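Local coordinates for protein TsrD (Streptomyces laurentii, PDB 5X7L) that belongs to the SnoaL-like polyketide cyclase family and adopts an NTF2-like fold, a curved antiparallel sheet with helices packed over its concave face, at residues Ala7-Leu12 / Phe110-Gly115; Glu14-Ala19 / Leu106-Leu111. One frame throughout, in Å; residues are numbered along the deposited sequence.

Interaction 1. Residues Ala7-Leu12 / Phe110-Gly115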
loop_
_atom_site.group_PDB
_atom_site.type_symbol
_atom_site.label_atom_id
_atom_site.label_comp_id
_atom_site.label_asym_id
_atom_site.label_seq_id
_atom_site.Cartn_x
_atom_site.Cartn_y
_atom_site.Cartn_z
ATOM N N ALA B 7 -14.050 5.339 -16.930
ATOM C CA ALA B 7 -14.405 6.741 -16.755
ATOM C C ALA B 7 -15.285 6.917 -15.521
ATOM O O ALA B 7 -15.151 7.896 -14.789
ATOM C CB ALA B 7 -15.113 7.267 -17.994
ATOM N N SER B 8 -16.175 5.957 -15.290
ATOM C CA SER B 8 -17.054 6.003 -14.126
ATOM C C SER B 8 -16.265 5.871 -12.826
ATOM O O SER B 8 -16.571 6.542 -11.843
ATOM C CB SER B 8 -18.123 4.909 -14.210
ATOM O OG SER B 8 -18.912 5.063 -15.378
ATOM N N VAL B 9 -15.248 5.014 -12.819
ATOM C CA VAL B 9 -14.415 4.851 -11.630
ATOM C C VAL B 9 -13.600 6.121 -11.386
ATOM O O VAL B 9 -13.431 6.543 -10.239
ATOM C CB VAL B 9 -13.484 3.628 -11.740
ATOM C CG1 VAL B 9 -12.582 3.529 -10.517
ATOM C CG2 VAL B 9 -14.307 2.354 -11.891
ATOM N N GLN B 10 -13.120 6.742 -12.460
ATOM C CA GLN B 10 -12.424 8.022 -12.337
ATOM C C GLN B 10 -13.316 9.074 -11.679
ATOM O O GLN B 10 -12.850 9.862 -10.856
ATOM C CB GLN B 10 -11.947 8.512 -13.701
ATOM C CG GLN B 10 -10.795 7.699 -14.262
ATOM N N GLN B 11 -14.600 9.074 -12.027
ATOM C CA GLN B 11 -15.549 10.004 -11.418
ATOM C C GLN B 11 -15.742 9.716 -9.930
ATOM O O GLN B 11 -15.822 10.648 -9.130
ATOM C CB GLN B 11 -16.898 9.970 -12.141
ATOM C CG GLN B 11 -17.912 10.971 -11.598
ATOM C CD GLN B 11 -17.457 12.415 -11.740
ATOM O OE1 GLN B 11 -16.920 13.006 -10.801
ATOM N NE2 GLN B 11 -17.670 12.990 -12.919
ATOM N N LEU B 12 -15.819 8.437 -9.558
ATOM C CA LEU B 12 -15.877 8.067 -8.140
ATOM C C LEU B 12 -14.676 8.639 -7.400
ATOM O O LEU B 12 -14.816 9.209 -6.318
ATOM C CB LEU B 12 -15.914 6.547 -7.941
ATOM C CG LEU B 12 -17.107 5.754 -8.478
ATOM C CD1 LEU B 12 -16.931 4.280 -8.141
ATOM C CD2 LEU B 12 -18.424 6.272 -7.925
ATOM N N PHE B 110 -10.142 -0.547 -3.492
ATOM C CA PHE B 110 -11.579 -0.510 -3.245
ATOM C C PHE B 110 -12.297 -1.631 -3.977
ATOM O O PHE B 110 -11.990 -1.929 -5.132
ATOM C CB PHE B 110 -12.181 0.810 -3.718
ATOM C CG PHE B 110 -11.689 2.019 -2.983
ATOM C CD1 PHE B 110 -12.163 2.319 -1.713
ATOM C CD2 PHE B 110 -10.777 2.881 -3.575
ATOM C CE1 PHE B 110 -11.725 3.448 -1.041
ATOM C CE2 PHE B 110 -10.333 4.010 -2.903
ATOM C CZ PHE B 110 -10.810 4.294 -1.637
ATOM N N LEU B 111 -13.266 -2.232 -3.291
ATOM C CA LEU B 111 -14.224 -3.149 -3.897
ATOM C C LEU B 111 -15.464 -2.364 -4.314
ATOM O O LEU B 111 -16.032 -1.623 -3.511
ATOM C CB LEU B 111 -14.609 -4.244 -2.901
ATOM C CG LEU B 111 -15.659 -5.271 -3.336
ATOM C CD1 LEU B 111 -15.138 -6.136 -4.474
ATOM C CD2 LEU B 111 -16.079 -6.128 -2.146
ATOM N N ILE B 112 -15.880 -2.533 -5.565
ATOM C CA ILE B 112 -17.050 -1.846 -6.104
ATOM C C ILE B 112 -18.281 -2.750 -6.037
ATOM O O ILE B 112 -18.272 -3.857 -6.576
ATOM C CB ILE B 112 -16.805 -1.400 -7.563
ATOM C CG1 ILE B 112 -15.583 -0.477 -7.638
ATOM C CG2 ILE B 112 -18.038 -0.707 -8.135
ATOM C CD1 ILE B 112 -15.006 -0.331 -9.029
ATOM N N GLU B 113 -19.325 -2.267 -5.365
ATOM C CA GLU B 113 -20.623 -2.939 -5.300
ATOM C C GLU B 113 -21.705 -1.916 -5.567
ATOM O O GLU B 113 -21.666 -0.816 -5.017
ATOM C CB GLU B 113 -20.866 -3.564 -3.927
ATOM C CG GLU B 113 -19.973 -4.744 -3.608
ATOM C CD GLU B 113 -20.179 -5.287 -2.204
ATOM O OE1 GLU B 113 -20.955 -4.695 -1.423
ATOM O OE2 GLU B 113 -19.547 -6.310 -1.877
ATOM N N ASP B 114 -22.672 -2.279 -6.404
ATOM C CA ASP B 114 -23.776 -1.384 -6.740
ATOM C C ASP B 114 -23.253 -0.036 -7.240
ATOM O O ASP B 114 -23.818 1.013 -6.934
ATOM C CB ASP B 114 -24.698 -1.189 -5.530
ATOM C CG ASP B 114 -25.233 -2.501 -4.988
ATOM O OD1 ASP B 114 -25.746 -3.313 -5.785
ATOM O OD2 ASP B 114 -25.138 -2.722 -3.761
ATOM N N GLY B 115 -22.160 -0.072 -7.997
ATOM C CA GLY B 115 -21.592 1.128 -8.599
ATOM C C GLY B 115 -20.866 2.073 -7.653
ATOM O O GLY B 115 -20.550 3.198 -8.041
#
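V9 and L12 sit near the start of the N-terminal helix of the NTF2-like fold and meet I112 and G115 where strand 101-113 turns back in a beta hairpin. D114 and G115 both have positive phi, and their backbone angles fit a type I' turn, the tight two-residue connection into strand 116-124. The contact is small, burying 134 Å² in total, and is made by methyl groups and one backbone carbonyl. CG2 of V9 lies 4.0 Å from CD1 of I112, the two side chains meeting at a slant. I112 reaches the helix through its longer branch: CG1 stands beside the backbone N (chi1 -58°), and the extended second torsion carries CD1 outward to the valine. One turn further along the helix, L12 turns the fork of its isobutyl group to the hairpin. Its methyls CD2 and CD1 approach O of G115 almost equally, at 3.7 and 3.8 Å, in a van der Waals contact. The helix thus rests on the backbone of the turn as well as on the side chain of I112. L4, in the N-terminal segment preceding the helix, touches V9, L12 and I112. E113 forms a salt bridge with R37 of strand 36-37 and D114 a hydrogen bond with H33 of strand 32-33. V9 also packs on A78 and L12 on F117, placing the helix start across strands 77-88, 101-113 and 116-124.

Interaction 2. Residues Glu14-Ala19 / Leu106-Leu111. With IPA (isopropyl alcohol), chain G.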
loop_
_atom_site.group_PDB
_atom_site.type_symbol
_atom_site.label_atom_id
_atom_site.label_comp_id
_atom_site.label_asym_id
_atom_site.label_seq_id
_atom_site.Cartn_x
_atom_site.Cartn_y
_atom_site.Cartn_z
ATOM N N GLU B 14 -12.816 11.197 -8.195
ATOM C CA GLU B 14 -12.885 12.658 -8.092
ATOM C C GLU B 14 -13.709 13.069 -6.871
ATOM O O GLU B 14 -13.331 13.978 -6.131
ATOM C CB GLU B 14 -13.465 13.278 -9.365
ATOM C CG GLU B 14 -12.528 13.206 -10.559
ATOM N N HIS B 15 -14.824 12.383 -6.650
ATOM C CA HIS B 15 -15.636 12.646 -5.467
ATOM C C HIS B 15 -14.907 12.275 -4.182
ATOM O O HIS B 15 -14.981 13.006 -3.196
ATOM C CB HIS B 15 -16.965 11.900 -5.543
ATOM C CG HIS B 15 -17.959 12.542 -6.456
ATOM N ND1 HIS B 15 -18.548 13.755 -6.175
ATOM C CD2 HIS B 15 -18.472 12.142 -7.643
ATOM C CE1 HIS B 15 -19.385 14.074 -7.146
ATOM N NE2 HIS B 15 -19.356 13.112 -8.050
ATOM N N PHE B 16 -14.211 11.143 -4.192
ATOM C CA PHE B 16 -13.468 10.702 -3.013
ATOM C C PHE B 16 -12.435 11.756 -2.614
ATOM O O PHE B 16 -12.361 12.167 -1.456
ATOM C CB PHE B 16 -12.793 9.355 -3.280
ATOM C CG PHE B 16 -12.075 8.784 -2.090
ATOM C CD1 PHE B 16 -12.770 8.075 -1.121
ATOM C CD2 PHE B 16 -10.707 8.949 -1.942
ATOM C CE1 PHE B 16 -12.110 7.543 -0.024
ATOM C CE2 PHE B 16 -10.044 8.422 -0.849
ATOM C CZ PHE B 16 -10.745 7.718 0.112
ATOM N N LEU B 17 -11.651 12.211 -3.587
ATOM C CA LEU B 17 -10.627 13.220 -3.331
ATOM C C LEU B 17 -11.244 14.524 -2.830
ATOM O O LEU B 17 -10.725 15.143 -1.897
ATOM C CB LEU B 17 -9.805 13.484 -4.592
ATOM C CG LEU B 17 -9.004 12.300 -5.143
ATOM C CD1 LEU B 17 -8.488 12.640 -6.532
ATOM C CD2 LEU B 17 -7.861 11.905 -4.218
ATOM N N ALA B 18 -12.352 14.933 -3.443
ATOM C CA ALA B 18 -13.005 16.191 -3.083
ATOM C C ALA B 18 -13.532 16.173 -1.646
ATOM O O ALA B 18 -13.521 17.198 -0.968
ATOM C CB ALA B 18 -14.129 16.506 -4.057
ATOM N N ALA B 19 -13.994 15.016 -1.176
ATOM C CA ALA B 19 -14.484 14.902 0.200
ATOM C C ALA B 19 -13.410 15.346 1.191
ATOM O O ALA B 19 -13.679 16.113 2.117
ATOM C CB ALA B 19 -14.920 13.476 0.501
ATOM N N LEU B 106 0.077 6.504 0.313
ATOM C CA LEU B 106 -0.833 5.428 0.667
ATOM C C LEU B 106 -1.326 4.774 -0.611
ATOM O O LEU B 106 -1.272 5.374 -1.691
ATOM C CB LEU B 106 -2.006 5.954 1.505
ATOM C CG LEU B 106 -2.916 6.989 0.827
ATOM C CD1 LEU B 106 -4.368 6.844 1.270
ATOM C CD2 LEU B 106 -2.429 8.418 1.021
ATOM N N ILE B 107 -1.776 3.533 -0.482
ATOM C CA ILE B 107 -2.451 2.842 -1.569
ATOM C C ILE B 107 -3.727 2.231 -1.006
ATOM O O ILE B 107 -3.679 1.483 -0.028
ATOM C CB ILE B 107 -1.576 1.746 -2.207
ATOM C CG1 ILE B 107 -0.269 2.343 -2.739
ATOM C CG2 ILE B 107 -2.351 1.043 -3.316
ATOM C CD1 ILE B 107 0.747 1.312 -3.193
ATOM N N ASP B 108 -4.861 2.571 -1.620
ATOM C CA ASP B 108 -6.161 1.995 -1.277
ATOM C C ASP B 108 -6.640 1.098 -2.405
ATOM O O ASP B 108 -6.601 1.493 -3.571
ATOM C CB ASP B 108 -7.223 3.083 -1.077
ATOM C CG ASP B 108 -7.020 3.903 0.181
ATOM O OD1 ASP B 108 -6.096 3.623 0.970
ATOM O OD2 ASP B 108 -7.809 4.847 0.377
ATOM N N ILE B 109 -7.108 -0.094 -2.048
ATOM C CA ILE B 109 -7.806 -0.966 -2.981
ATOM C C ILE B 109 -9.271 -0.974 -2.580
ATOM O O ILE B 109 -9.601 -1.354 -1.461
ATOM C CB ILE B 109 -7.248 -2.399 -2.961
ATOM C CG1 ILE B 109 -5.756 -2.388 -3.303
ATOM C CG2 ILE B 109 -8.030 -3.283 -3.927
ATOM C CD1 ILE B 109 -5.081 -3.734 -3.178
ATOM N N PHE B 110 -10.142 -0.547 -3.492
ATOM C CA PHE B 110 -11.579 -0.510 -3.245
ATOM C C PHE B 110 -12.297 -1.631 -3.977
ATOM O O PHE B 110 -11.990 -1.929 -5.132
ATOM C CB PHE B 110 -12.181 0.810 -3.718
ATOM C CG PHE B 110 -11.689 2.019 -2.983
ATOM C CD1 PHE B 110 -12.163 2.319 -1.713
ATOM C CD2 PHE B 110 -10.777 2.881 -3.575
ATOM C CE1 PHE B 110 -11.725 3.448 -1.041
ATOM C CE2 PHE B 110 -10.333 4.010 -2.903
ATOM C CZ PHE B 110 -10.810 4.294 -1.637
ATOM N N LEU B 111 -13.266 -2.232 -3.291
ATOM C CA LEU B 111 -14.224 -3.149 -3.897
ATOM C C LEU B 111 -15.464 -2.364 -4.314
ATOM O O LEU B 111 -16.032 -1.623 -3.511
ATOM C CB LEU B 111 -14.609 -4.244 -2.901
ATOM C CG LEU B 111 -15.659 -5.271 -3.336
ATOM C CD1 LEU B 111 -15.138 -6.136 -4.474
ATOM C CD2 LEU B 111 -16.079 -6.128 -2.146
HETATM C C1 IPA G . -10.276 4.567 2.471
HETATM C C2 IPA G . -9.383 5.418 3.364
HETATM C C3 IPA G . -8.734 4.564 4.446
HETATM O O2 IPA G . -8.361 6.022 2.578
#
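F16 and F110 form a T-shaped (edge-to-face) pair that bridges helix 6-22 and strand 101-113. CZ of F110 points at the F16 ring from 3.8 Å above its plane, offset toward the rim. The ring centroids are 5.3 Å apart and the planes stand at 69°. With CG anti to the backbone N (chi1 -176°), F16 projects its ring from the helix toward the sheet; this ring and that of F110 fill the distance between CA atoms 11.4 Å apart. Beside this close pair the contact is looser. OD2 of D108 comes no nearer than 4.1 Å to CZ of F16, and an isopropyl alcohol, probably from the crystallisation liquor, sits next to all three side chains. Its hydroxyl O2 donates a short 2.6 Å hydrogen bond to OD2 of D108 and lies at the edge of the F16 ring, in its plane, while methyl C1 packs near F110. On the inner side of the sheet, F110 stacks on F117 and D108 touches M82 and D122, with F16 reaching L66 of strand 61-74; the other face meets a second subunit, where I107 packs on I107 of that chain.

How the interactions relate
Interactions 1 and 2 use the same pair of elements, helix 6-22 and strand 101-113, with centres 10 Å apart. The helix crosses the strand steeply: its first turns meet the end of the strand and the hairpin turn, while F16, further along, meets D108 and F110. F110 and L111 belong to both strand segments, but F110 makes no contact with 7-12 and touches F16 in interaction 2. The centre of interaction 1 lies about 15 Å from the centre of the chain, that of interaction 2 about 6 Å. There the isopropyl alcohol at D108, with a second about 5 Å from the F16 side chain, is consistent with an internal pocket lined by interaction 2.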